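Local coordinates for uncharacterized protein (Pseudomonas syringae pv. tomato, PDB 3K4I), which is of unknown function but belongs to the aldolase/RraA family of alpha/beta proteins and assembles as a trimer, at residues Val86-Trp100 with Gly112-Asp124. Numbering follows the deposited sequence.
Sequences VIVSSNSGRHDCTVW and GIKGTVIDGVARD
Strands 86-90 and 115-119 pair in parallel as the two beta arms of a beta-alpha-beta unit, with helix 102-110 as the crossover, a buried contact in the mixed sheet of this RraA-like fold. Their axes run 14° apart, and the register I87-T116, V88-V117, S89-I118 is fixed by backbone bonds such as V117 N to I87 O (2.8 Å). V86, V88 and V117 pack on one face of the sheet, where strand 158-160 also meets V88. On the other face W100 lies across T116: CB of T116 stands 4.0 Å from the centroid of the six-membered ring, only 5° off its normal, a CH-pi contact. With CG1 beside the backbone N (chi1 -50°), I118 brings CD1 to 3.6 Å from W100 CB, and T116 OG1, also over the ring, bonds to Y133.

At the C-terminal end of the pair, D119 O grips the 91-94 type I' turn, accepting N91 N and, in a longer bond from above the opposite face, off the lone pairs, G93 N. Its carboxylate is shared: OD1 forms a salt bridge with R138, while the anti lone pair of OD2 takes S90 OG at 2.7 Å. Farther on, W100 O receives R123 N at 2.9 Å; R123 NH1 bonds to M142 O and forms a salt bridge with D30 of a second subunit. Between the loops one water donates to R94 O and C97 O and accepts from N91 ND2 and V121 N, the latter 2.9 Å from the water oxygen.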
# COMPACT_ATOMS: atom_id res chain seq x y z
N VAL C 86 -9.27 -20.44 6.57
CA VAL C 86 -8.41 -19.35 6.10
C VAL C 86 -6.99 -19.95 6.02
O VAL C 86 -6.52 -20.45 7.00
CB VAL C 86 -8.42 -18.18 7.11
CG1 VAL C 86 -7.35 -17.15 6.81
CG2 VAL C 86 -9.82 -17.51 7.13
N ILE C 87 -6.35 -19.90 4.85
CA ILE C 87 -5.05 -20.50 4.64
C ILE C 87 -4.03 -19.50 5.19
O ILE C 87 -4.14 -18.32 4.89
CB ILE C 87 -4.80 -20.77 3.13
CG1 ILE C 87 -5.68 -21.94 2.65
CG2 ILE C 87 -3.26 -21.04 2.88
CD1 ILE C 87 -5.72 -22.18 1.09
N VAL C 88 -3.10 -19.97 6.01
CA VAL C 88 -2.08 -19.09 6.59
C VAL C 88 -0.78 -19.68 6.16
O VAL C 88 -0.45 -20.79 6.58
CB VAL C 88 -2.15 -18.99 8.12
CG1 VAL C 88 -1.03 -18.05 8.66
CG2 VAL C 88 -3.54 -18.50 8.55
N SER C 89 -0.05 -18.96 5.30
CA SER C 89 1.13 -19.48 4.63
C SER C 89 2.34 -18.73 5.08
O SER C 89 2.35 -17.48 5.07
CB SER C 89 1.00 -19.34 3.11
OG SER C 89 0.05 -20.27 2.61
N SER C 90 3.36 -19.47 5.45
CA SER C 90 4.60 -18.83 5.95
C SER C 90 5.79 -19.20 5.08
O SER C 90 6.13 -20.37 4.93
CB SER C 90 4.81 -19.12 7.44
OG SER C 90 5.92 -18.38 7.95
N ASN C 91 6.42 -18.17 4.52
CA ASN C 91 7.53 -18.34 3.59
C ASN C 91 8.69 -17.41 4.01
O ASN C 91 9.34 -16.75 3.16
CB ASN C 91 7.07 -18.07 2.16
CG ASN C 91 8.14 -18.38 1.12
OD1 ASN C 91 8.95 -19.31 1.30
ND2 ASN C 91 8.17 -17.59 0.04
N SER C 92 8.92 -17.36 5.33
CA SER C 92 10.04 -16.61 5.90
C SER C 92 10.03 -15.12 5.52
O SER C 92 11.11 -14.49 5.36
CB SER C 92 11.35 -17.24 5.45
OG SER C 92 11.44 -18.58 5.88
N GLY C 93 8.84 -14.58 5.31
CA GLY C 93 8.69 -13.18 4.93
C GLY C 93 9.34 -12.79 3.63
O GLY C 93 9.61 -11.62 3.40
N ARG C 94 9.61 -13.78 2.77
CA ARG C 94 10.32 -13.54 1.51
C ARG C 94 9.54 -12.69 0.51
O ARG C 94 8.31 -12.82 0.36
CB ARG C 94 10.79 -14.85 0.86
CG ARG C 94 11.90 -15.55 1.67
CD ARG C 94 12.29 -16.92 1.11
NE ARG C 94 12.78 -16.85 -0.25
CZ ARG C 94 13.13 -17.92 -0.97
NH1 ARG C 94 13.04 -19.15 -0.46
NH2 ARG C 94 13.59 -17.76 -2.21
N HIS C 95 10.26 -11.78 -0.14
CA HIS C 95 9.70 -10.89 -1.15
C HIS C 95 10.11 -11.29 -2.56
O HIS C 95 9.64 -10.70 -3.54
CB HIS C 95 10.10 -9.42 -0.88
CG HIS C 95 9.25 -8.74 0.16
ND1 HIS C 95 9.43 -8.93 1.51
CD2 HIS C 95 8.23 -7.86 0.04
CE1 HIS C 95 8.56 -8.19 2.18
NE2 HIS C 95 7.81 -7.54 1.31
N ASP C 96 10.98 -12.31 -2.69
CA ASP C 96 11.56 -12.65 -3.99
C ASP C 96 10.83 -13.78 -4.75
O ASP C 96 11.16 -14.11 -5.89
CB ASP C 96 13.06 -12.98 -3.85
CG ASP C 96 13.31 -14.24 -3.04
OD1 ASP C 96 12.54 -14.54 -2.10
OD2 ASP C 96 14.29 -14.93 -3.33
N CYS C 97 9.82 -14.36 -4.10
CA CYS C 97 8.98 -15.35 -4.77
C CYS C 97 7.61 -15.32 -4.11
O CYS C 97 7.45 -14.84 -2.97
CB CYS C 97 9.58 -16.76 -4.69
SG CYS C 97 10.00 -17.32 -3.02
N THR C 98 6.62 -15.81 -4.83
CA THR C 98 5.22 -15.76 -4.38
C THR C 98 4.67 -17.15 -4.07
O THR C 98 5.11 -18.15 -4.66
CB THR C 98 4.34 -15.08 -5.43
OG1 THR C 98 4.48 -15.79 -6.67
CG2 THR C 98 4.78 -13.63 -5.63
N VAL C 99 3.72 -17.21 -3.15
CA VAL C 99 3.15 -18.48 -2.73
C VAL C 99 1.62 -18.43 -2.82
O VAL C 99 0.92 -19.16 -2.10
CB VAL C 99 3.61 -18.95 -1.31
CG1 VAL C 99 5.12 -19.32 -1.31
CG2 VAL C 99 3.30 -17.93 -0.25
N TRP C 100 1.11 -17.59 -3.72
CA TRP C 100 -0.36 -17.55 -4.02
C TRP C 100 -0.53 -16.86 -5.37
O TRP C 100 0.18 -15.88 -5.66
CB TRP C 100 -1.10 -16.76 -2.97
CG TRP C 100 -2.60 -16.92 -3.08
CD1 TRP C 100 -3.48 -16.09 -3.71
CD2 TRP C 100 -3.37 -18.01 -2.55
NE1 TRP C 100 -4.78 -16.59 -3.60
CE2 TRP C 100 -4.73 -17.76 -2.89
CE3 TRP C 100 -3.03 -19.16 -1.81
CZ2 TRP C 100 -5.77 -18.65 -2.54
CZ3 TRP C 100 -4.05 -20.05 -1.47
CH2 TRP C 100 -5.42 -19.78 -1.82
N GLY C 112 -14.81 -23.11 -1.05
CA GLY C 112 -15.26 -22.64 0.25
C GLY C 112 -14.14 -22.14 1.13
O GLY C 112 -14.31 -22.00 2.33
N ILE C 113 -12.99 -21.83 0.53
CA ILE C 113 -11.86 -21.26 1.27
C ILE C 113 -11.99 -19.73 1.40
O ILE C 113 -12.25 -19.04 0.40
CB ILE C 113 -10.54 -21.63 0.60
CG1 ILE C 113 -10.41 -23.17 0.55
CG2 ILE C 113 -9.32 -20.98 1.38
CD1 ILE C 113 -9.24 -23.72 -0.31
N LYS C 114 -11.89 -19.22 2.63
CA LYS C 114 -12.39 -17.87 2.96
C LYS C 114 -11.41 -16.74 2.72
O LYS C 114 -11.81 -15.58 2.54
CB LYS C 114 -12.86 -17.76 4.43
CG LYS C 114 -13.78 -18.86 4.94
CD LYS C 114 -15.18 -18.73 4.39
CE LYS C 114 -15.86 -17.43 4.79
NZ LYS C 114 -16.07 -17.34 6.24
N GLY C 115 -10.12 -17.06 2.76
CA GLY C 115 -9.09 -16.06 2.58
C GLY C 115 -7.70 -16.67 2.75
O GLY C 115 -7.55 -17.84 3.16
N THR C 116 -6.70 -15.88 2.44
CA THR C 116 -5.32 -16.32 2.53
C THR C 116 -4.50 -15.24 3.18
O THR C 116 -4.57 -14.07 2.77
CB THR C 116 -4.74 -16.67 1.14
OG1 THR C 116 -5.48 -17.77 0.62
CG2 THR C 116 -3.31 -17.14 1.26
N VAL C 117 -3.73 -15.64 4.18
CA VAL C 117 -2.86 -14.75 4.95
C VAL C 117 -1.44 -15.22 4.64
O VAL C 117 -1.16 -16.41 4.84
CB VAL C 117 -3.14 -14.92 6.44
CG1 VAL C 117 -2.16 -14.12 7.27
CG2 VAL C 117 -4.56 -14.49 6.75
N ILE C 118 -0.54 -14.32 4.23
CA ILE C 118 0.81 -14.71 3.80
C ILE C 118 1.93 -13.94 4.48
O ILE C 118 2.01 -12.71 4.38
CB ILE C 118 1.00 -14.59 2.27
CG1 ILE C 118 -0.14 -15.29 1.53
CG2 ILE C 118 2.32 -15.22 1.85
CD1 ILE C 118 -0.11 -15.07 0.03
N ASP C 119 2.80 -14.70 5.15
CA ASP C 119 4.06 -14.19 5.68
C ASP C 119 5.03 -14.32 4.49
O ASP C 119 5.82 -15.25 4.42
CB ASP C 119 4.48 -15.01 6.91
CG ASP C 119 5.92 -14.76 7.35
OD1 ASP C 119 6.38 -13.63 7.24
OD2 ASP C 119 6.57 -15.74 7.80
N GLY C 120 4.94 -13.36 3.58
CA GLY C 120 5.49 -13.50 2.25
C GLY C 120 4.65 -12.68 1.30
O GLY C 120 3.89 -11.81 1.71
N VAL C 121 4.79 -12.96 0.01
CA VAL C 121 4.09 -12.17 -1.02
C VAL C 121 3.28 -13.03 -1.98
O VAL C 121 3.44 -14.27 -2.01
CB VAL C 121 5.08 -11.25 -1.78
CG1 VAL C 121 5.69 -10.24 -0.81
CG2 VAL C 121 6.16 -12.05 -2.53
N ALA C 122 2.38 -12.38 -2.73
CA ALA C 122 1.50 -13.07 -3.68
C ALA C 122 1.60 -12.48 -5.08
O ALA C 122 2.00 -11.32 -5.23
CB ALA C 122 0.04 -12.99 -3.19
N ARG C 123 1.20 -13.25 -6.09
CA ARG C 123 1.13 -12.75 -7.47
C ARG C 123 -0.30 -12.76 -7.97
O ARG C 123 -1.20 -13.16 -7.24
CB ARG C 123 2.05 -13.56 -8.40
CG ARG C 123 1.64 -14.98 -8.76
CD ARG C 123 2.75 -15.53 -9.61
NE ARG C 123 2.45 -16.85 -10.15
CZ ARG C 123 3.19 -17.44 -11.08
NH1 ARG C 123 4.28 -16.82 -11.54
NH2 ARG C 123 2.87 -18.64 -11.53
N ASP C 124 -0.49 -12.34 -9.23
CA ASP C 124 -1.82 -12.32 -9.84
C ASP C 124 -2.79 -11.47 -9.03
O ASP C 124 -3.97 -11.81 -8.86
CB ASP C 124 -2.33 -13.75 -10.03
CG ASP C 124 -1.61 -14.46 -11.16
OD1 ASP C 124 -1.47 -13.87 -12.25
OD2 ASP C 124 -1.16 -15.59 -10.95
O HOH W 1 6.82 -14.96 -0.32